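PDB 4TQJ: lectin 2 from Agrocybe aegerita, which binds sugars as a fungal lectin, specifically recognising N-acetylglucosamine at the non-reducing terminus of glycans. Local coordinates for residues Ala288-Phe301 / Arg340-Ile353. The protein carries 1 engineered substitution. Sequence-based numbering, arbitrary orientation.
Sequences ADLTGNGRGDVVGF and RFVVDLTGDGCADI
F301 has R340 over one face of its ring and V342 and I353 at its edge, and its atoms can be followed outward in turn. CB points at the partner segment and sits 3.7 Å from NH1 of R340. CG is anti to the carbonyl carbon, beside the backbone N (chi1 -68°). The ring that follows takes R340 CD over its face: this methylene lies 4.1 Å from the ring centroid, 26° off the normal, a CH-pi contact in which CD1 is its nearest ring atom. R340 NH1 donates to the carbonyl O of F327 and to a water that lies within bonding distance of F301 O. Farther out, the ring edge takes methyls in its plane: CE2 touches V342 CG2 at 3.7 Å, and CZ and CE1 meet I353 CG2. V342 divides its two methyls: CG2 goes to the F301 ring edge, while CG1, anti to the backbone N, reaches A288 CB at 3.6 Å and L290 CD1 slightly farther off.

Strands 297-301 and 340-343 belong to separate four-stranded antiparallel sheets, and the absence of backbone pairing between them, with axes 9.4 Å apart, marks this as side-chain packing between adjacent blades of a beta-propeller, consistent with the FG-GAP-like repeat.

In the turns that join strands 285-288 to 297-301 and 339-343 to 352-356, the two backbones do meet. A351 N donates to D289 O at 2.9 Å, and C350 SG packs against the T291-G292 peptide, 3.4 Å from G292 N. Within 288-301, the D289 carboxylate organises the turn: OD1 accepts from T291 N in an Asx turn, with the donor 37° above the carboxylate plane, and OD2 accepts from G294 N. A water 2.8 Å from D289 OD2 also lies within bonding distance of G349 O.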
loop_
_atom_site.group_PDB
_atom_site.type_symbol
_atom_site.label_atom_id
_atom_site.label_comp_id
_atom_site.label_asym_id
_atom_site.label_seq_id
_atom_site.Cartn_x
_atom_site.Cartn_y
_atom_site.Cartn_z
ATOM N N ALA A 288 8.951 7.497 19.232
ATOM C CA ALA A 288 8.037 7.391 18.097
ATOM C C ALA A 288 7.164 8.631 18.060
ATOM O O ALA A 288 6.991 9.293 19.085
ATOM C CB ALA A 288 7.179 6.140 18.222
ATOM N N ASP A 289 6.616 8.959 16.888
ATOM C CA ASP A 289 5.762 10.140 16.784
ATOM C C ASP A 289 4.335 9.792 17.171
ATOM O O ASP A 289 3.615 9.158 16.398
ATOM C CB ASP A 289 5.793 10.746 15.370
ATOM C CG ASP A 289 4.988 12.037 15.280
ATOM O OD1 ASP A 289 4.402 12.438 16.304
ATOM O OD2 ASP A 289 4.943 12.652 14.199
ATOM N N LEU A 290 3.928 10.186 18.373
ATOM C CA LEU A 290 2.605 9.807 18.858
ATOM C C LEU A 290 1.560 10.885 18.603
ATOM O O LEU A 290 0.411 10.714 18.973
ATOM C CB LEU A 290 2.634 9.436 20.349
ATOM C CG LEU A 290 2.852 7.958 20.696
ATOM C CD1 LEU A 290 4.180 7.420 20.145
ATOM C CD2 LEU A 290 2.789 7.761 22.213
ATOM N N THR A 291 1.952 11.979 17.950
ATOM C CA THR A 291 1.010 13.070 17.738
ATOM C C THR A 291 0.927 13.600 16.307
ATOM O O THR A 291 0.211 14.559 16.044
ATOM C CB THR A 291 1.294 14.229 18.678
ATOM O OG1 THR A 291 2.616 14.713 18.429
ATOM C CG2 THR A 291 1.163 13.769 20.150
ATOM N N GLY A 292 1.647 12.976 15.381
ATOM C CA GLY A 292 1.549 13.360 13.986
ATOM C C GLY A 292 2.192 14.689 13.652
ATOM O O GLY A 292 1.953 15.240 12.579
ATOM N N ASN A 293 3.029 15.208 14.541
ATOM C CA ASN A 293 3.702 16.475 14.253
ATOM C C ASN A 293 5.130 16.351 13.731
ATOM O O ASN A 293 5.799 17.360 13.525
ATOM C CB ASN A 293 3.666 17.415 15.458
ATOM C CG ASN A 293 4.425 16.870 16.663
ATOM O OD1 ASN A 293 5.030 15.790 16.612
ATOM N ND2 ASN A 293 4.402 17.634 17.762
ATOM N N GLY A 294 5.598 15.127 13.506
ATOM C CA GLY A 294 6.960 14.924 13.013
ATOM C C GLY A 294 8.036 15.067 14.088
ATOM O O GLY A 294 9.226 15.162 13.786
ATOM N N ARG A 295 7.618 15.098 15.351
ATOM C CA ARG A 295 8.568 15.180 16.464
ATOM C C ARG A 295 8.505 13.916 17.315
ATOM O O ARG A 295 7.429 13.429 17.620
ATOM C CB ARG A 295 8.296 16.401 17.346
ATOM C CG ARG A 295 8.851 17.701 16.804
ATOM C CD ARG A 295 7.874 18.373 15.834
ATOM N NE ARG A 295 8.207 19.783 15.659
ATOM C CZ ARG A 295 7.602 20.602 14.804
ATOM N NH1 ARG A 295 6.620 20.155 14.023
ATOM N NH2 ARG A 295 7.980 21.871 14.734
ATOM N N GLY A 296 9.660 13.395 17.710
ATOM C CA GLY A 296 9.673 12.165 18.483
ATOM C C GLY A 296 9.157 12.324 19.906
ATOM O O GLY A 296 9.526 13.271 20.611
ATOM N N ASP A 297 8.320 11.377 20.325
ATOM C CA ASP A 297 7.824 11.299 21.688
ATOM C C ASP A 297 8.433 10.083 22.374
ATOM O O ASP A 297 8.852 9.132 21.708
ATOM C CB ASP A 297 6.297 11.206 21.679
ATOM C CG ASP A 297 5.673 12.352 20.936
ATOM O OD1 ASP A 297 5.852 13.494 21.400
ATOM O OD2 ASP A 297 5.041 12.124 19.882
ATOM N N VAL A 298 8.516 10.131 23.697
ATOM C CA VAL A 298 9.101 9.033 24.465
ATOM C C VAL A 298 8.036 8.068 24.953
ATOM O O VAL A 298 7.068 8.479 25.606
ATOM C CB VAL A 298 9.924 9.553 25.670
ATOM C CG1 VAL A 298 10.568 8.391 26.416
ATOM C CG2 VAL A 298 10.994 10.542 25.185
ATOM N N VAL A 299 8.219 6.787 24.621
ATOM C CA VAL A 299 7.281 5.737 24.994
ATOM C C VAL A 299 7.990 4.622 25.760
ATOM O O VAL A 299 9.032 4.127 25.330
ATOM C CB VAL A 299 6.649 5.069 23.758
ATOM C CG1 VAL A 299 5.608 4.042 24.209
ATOM C CG2 VAL A 299 6.051 6.113 22.813
ATOM N N GLY A 300 7.420 4.211 26.883
ATOM C CA GLY A 300 8.048 3.183 27.696
ATOM C C GLY A 300 7.073 2.177 28.272
ATOM O O GLY A 300 6.061 2.549 28.860
ATOM N N PHE A 301 7.392 0.897 28.117
ATOM C CA PHE A 301 6.571 -0.179 28.655
ATOM C C PHE A 301 7.080 -0.487 30.060
ATOM O O PHE A 301 8.044 -1.232 30.239
ATOM C CB PHE A 301 6.623 -1.410 27.744
ATOM C CG PHE A 301 5.953 -1.194 26.401
ATOM C CD1 PHE A 301 4.637 -1.588 26.193
ATOM C CD2 PHE A 301 6.627 -0.560 25.360
ATOM C CE1 PHE A 301 3.999 -1.360 24.960
ATOM C CE2 PHE A 301 6.001 -0.333 24.123
ATOM C CZ PHE A 301 4.690 -0.743 23.922
ATOM N N ARG A 340 7.080 -6.279 21.385
ATOM C CA ARG A 340 6.259 -5.073 21.355
ATOM C C ARG A 340 6.786 -4.038 20.361
ATOM O O ARG A 340 7.996 -3.923 20.156
ATOM C CB ARG A 340 6.100 -4.485 22.761
ATOM C CG ARG A 340 5.136 -5.309 23.639
ATOM C CD ARG A 340 5.396 -5.089 25.122
ATOM N NE ARG A 340 6.612 -5.783 25.550
ATOM C CZ ARG A 340 7.084 -5.760 26.792
ATOM N NH1 ARG A 340 6.445 -5.081 27.726
ATOM N NH2 ARG A 340 8.195 -6.413 27.100
ATOM N N PHE A 341 5.858 -3.312 19.738
ATOM C CA PHE A 341 6.193 -2.324 18.723
ATOM C C PHE A 341 5.374 -1.061 18.922
ATOM O O PHE A 341 4.233 -1.098 19.403
ATOM C CB PHE A 341 5.924 -2.859 17.308
ATOM C CG PHE A 341 6.426 -4.263 17.068
ATOM C CD1 PHE A 341 7.628 -4.480 16.429
ATOM C CD2 PHE A 341 5.681 -5.367 17.480
ATOM C CE1 PHE A 341 8.085 -5.782 16.192
ATOM C CE2 PHE A 341 6.136 -6.661 17.253
ATOM C CZ PHE A 341 7.336 -6.866 16.598
ATOM N N VAL A 342 5.965 0.058 18.541
ATOM C CA VAL A 342 5.285 1.343 18.554
ATOM C C VAL A 342 5.389 1.910 17.138
ATOM O O VAL A 342 6.433 2.436 16.743
ATOM C CB VAL A 342 5.904 2.300 19.583
ATOM C CG1 VAL A 342 5.092 3.589 19.666
ATOM C CG2 VAL A 342 6.018 1.611 20.969
ATOM N N VAL A 343 4.313 1.754 16.368
ATOM C CA VAL A 343 4.293 2.108 14.945
ATOM C C VAL A 343 2.890 2.526 14.507
ATOM O O VAL A 343 1.913 2.100 15.086
ATOM C CB VAL A 343 4.743 0.919 14.039
ATOM C CG1 VAL A 343 6.224 0.579 14.237
ATOM C CG2 VAL A 343 3.868 -0.296 14.259
ATOM N N ASP A 344 2.796 3.344 13.467
ATOM C CA ASP A 344 1.499 3.733 12.936
ATOM C C ASP A 344 0.920 2.554 12.160
ATOM O O ASP A 344 1.538 2.045 11.220
ATOM C CB ASP A 344 1.638 4.961 12.026
ATOM C CG ASP A 344 0.305 5.594 11.678
ATOM O OD1 ASP A 344 -0.691 5.287 12.375
ATOM O OD2 ASP A 344 0.258 6.405 10.707
ATOM N N LEU A 345 -0.255 2.109 12.580
ATOM C CA LEU A 345 -0.977 1.053 11.883
ATOM C C LEU A 345 -2.157 1.612 11.092
ATOM O O LEU A 345 -2.812 0.871 10.343
ATOM C CB LEU A 345 -1.508 0.031 12.881
ATOM C CG LEU A 345 -0.470 -0.722 13.691
ATOM C CD1 LEU A 345 -1.150 -1.500 14.842
ATOM C CD2 LEU A 345 0.304 -1.638 12.766
ATOM N N THR A 346 -2.433 2.908 11.262
ATOM C CA THR A 346 -3.718 3.459 10.817
ATOM C C THR A 346 -3.657 4.695 9.919
ATOM O O THR A 346 -4.690 5.288 9.624
ATOM C CB THR A 346 -4.612 3.823 12.017
ATOM O OG1 THR A 346 -4.080 4.988 12.662
ATOM C CG2 THR A 346 -4.683 2.675 12.995
ATOM N N GLY A 347 -2.458 5.103 9.513
ATOM C CA GLY A 347 -2.308 6.192 8.563
ATOM C C GLY A 347 -2.493 7.619 9.055
ATOM O O GLY A 347 -2.543 8.547 8.238
ATOM N N ASP A 348 -2.597 7.822 10.368
ATOM C CA ASP A 348 -2.768 9.176 10.876
ATOM C C ASP A 348 -1.462 9.806 11.406
ATOM O O ASP A 348 -1.483 10.905 11.936
ATOM C CB ASP A 348 -3.880 9.233 11.933
ATOM C CG ASP A 348 -3.468 8.597 13.253
ATOM O OD1 ASP A 348 -2.467 7.849 13.265
ATOM O OD2 ASP A 348 -4.147 8.840 14.273
ATOM N N GLY A 349 -0.332 9.117 11.253
ATOM C CA GLY A 349 0.949 9.645 11.726
ATOM C C GLY A 349 1.140 9.632 13.241
ATOM O O GLY A 349 2.122 10.165 13.768
ATOM N N CYS A 350 0.200 9.018 13.949
ATOM C CA CYS A 350 0.293 8.904 15.401
ATOM C C CYS A 350 0.470 7.434 15.759
ATOM O O CYS A 350 -0.396 6.610 15.461
ATOM C CB CYS A 350 -0.960 9.483 16.060
ATOM S SG CYS A 350 -1.271 11.183 15.550
ATOM N N ALA A 351 1.608 7.099 16.364
ATOM C CA ALA A 351 1.984 5.693 16.496
ATOM C C ALA A 351 1.047 4.901 17.390
ATOM O O ALA A 351 0.607 5.371 18.439
ATOM C CB ALA A 351 3.428 5.535 16.942
ATOM N N ASP A 352 0.758 3.679 16.967
ATOM C CA ASP A 352 -0.105 2.817 17.731
ATOM C C ASP A 352 0.764 1.785 18.428
ATOM O O ASP A 352 1.994 1.749 18.231
ATOM C CB ASP A 352 -1.123 2.154 16.795
ATOM C CG ASP A 352 -1.814 3.166 15.905
ATOM O OD1 ASP A 352 -2.574 3.984 16.455
ATOM O OD2 ASP A 352 -1.575 3.184 14.672
ATOM N N ILE A 353 0.135 0.946 19.239
ATOM C CA ILE A 353 0.880 -0.042 19.996
ATOM C C ILE A 353 0.362 -1.427 19.688
ATOM O O ILE A 353 -0.842 -1.681 19.769
ATOM C CB ILE A 353 0.816 0.241 21.511
ATOM C CG1 ILE A 353 1.782 1.379 21.866
ATOM C CG2 ILE A 353 1.138 -1.023 22.306
ATOM C CD1 ILE A 353 1.421 2.126 23.132
HETATM O O HOH W 1 4.060 11.037 12.033
HETATM O O HOH W 2 7.292 -4.193 30.279
#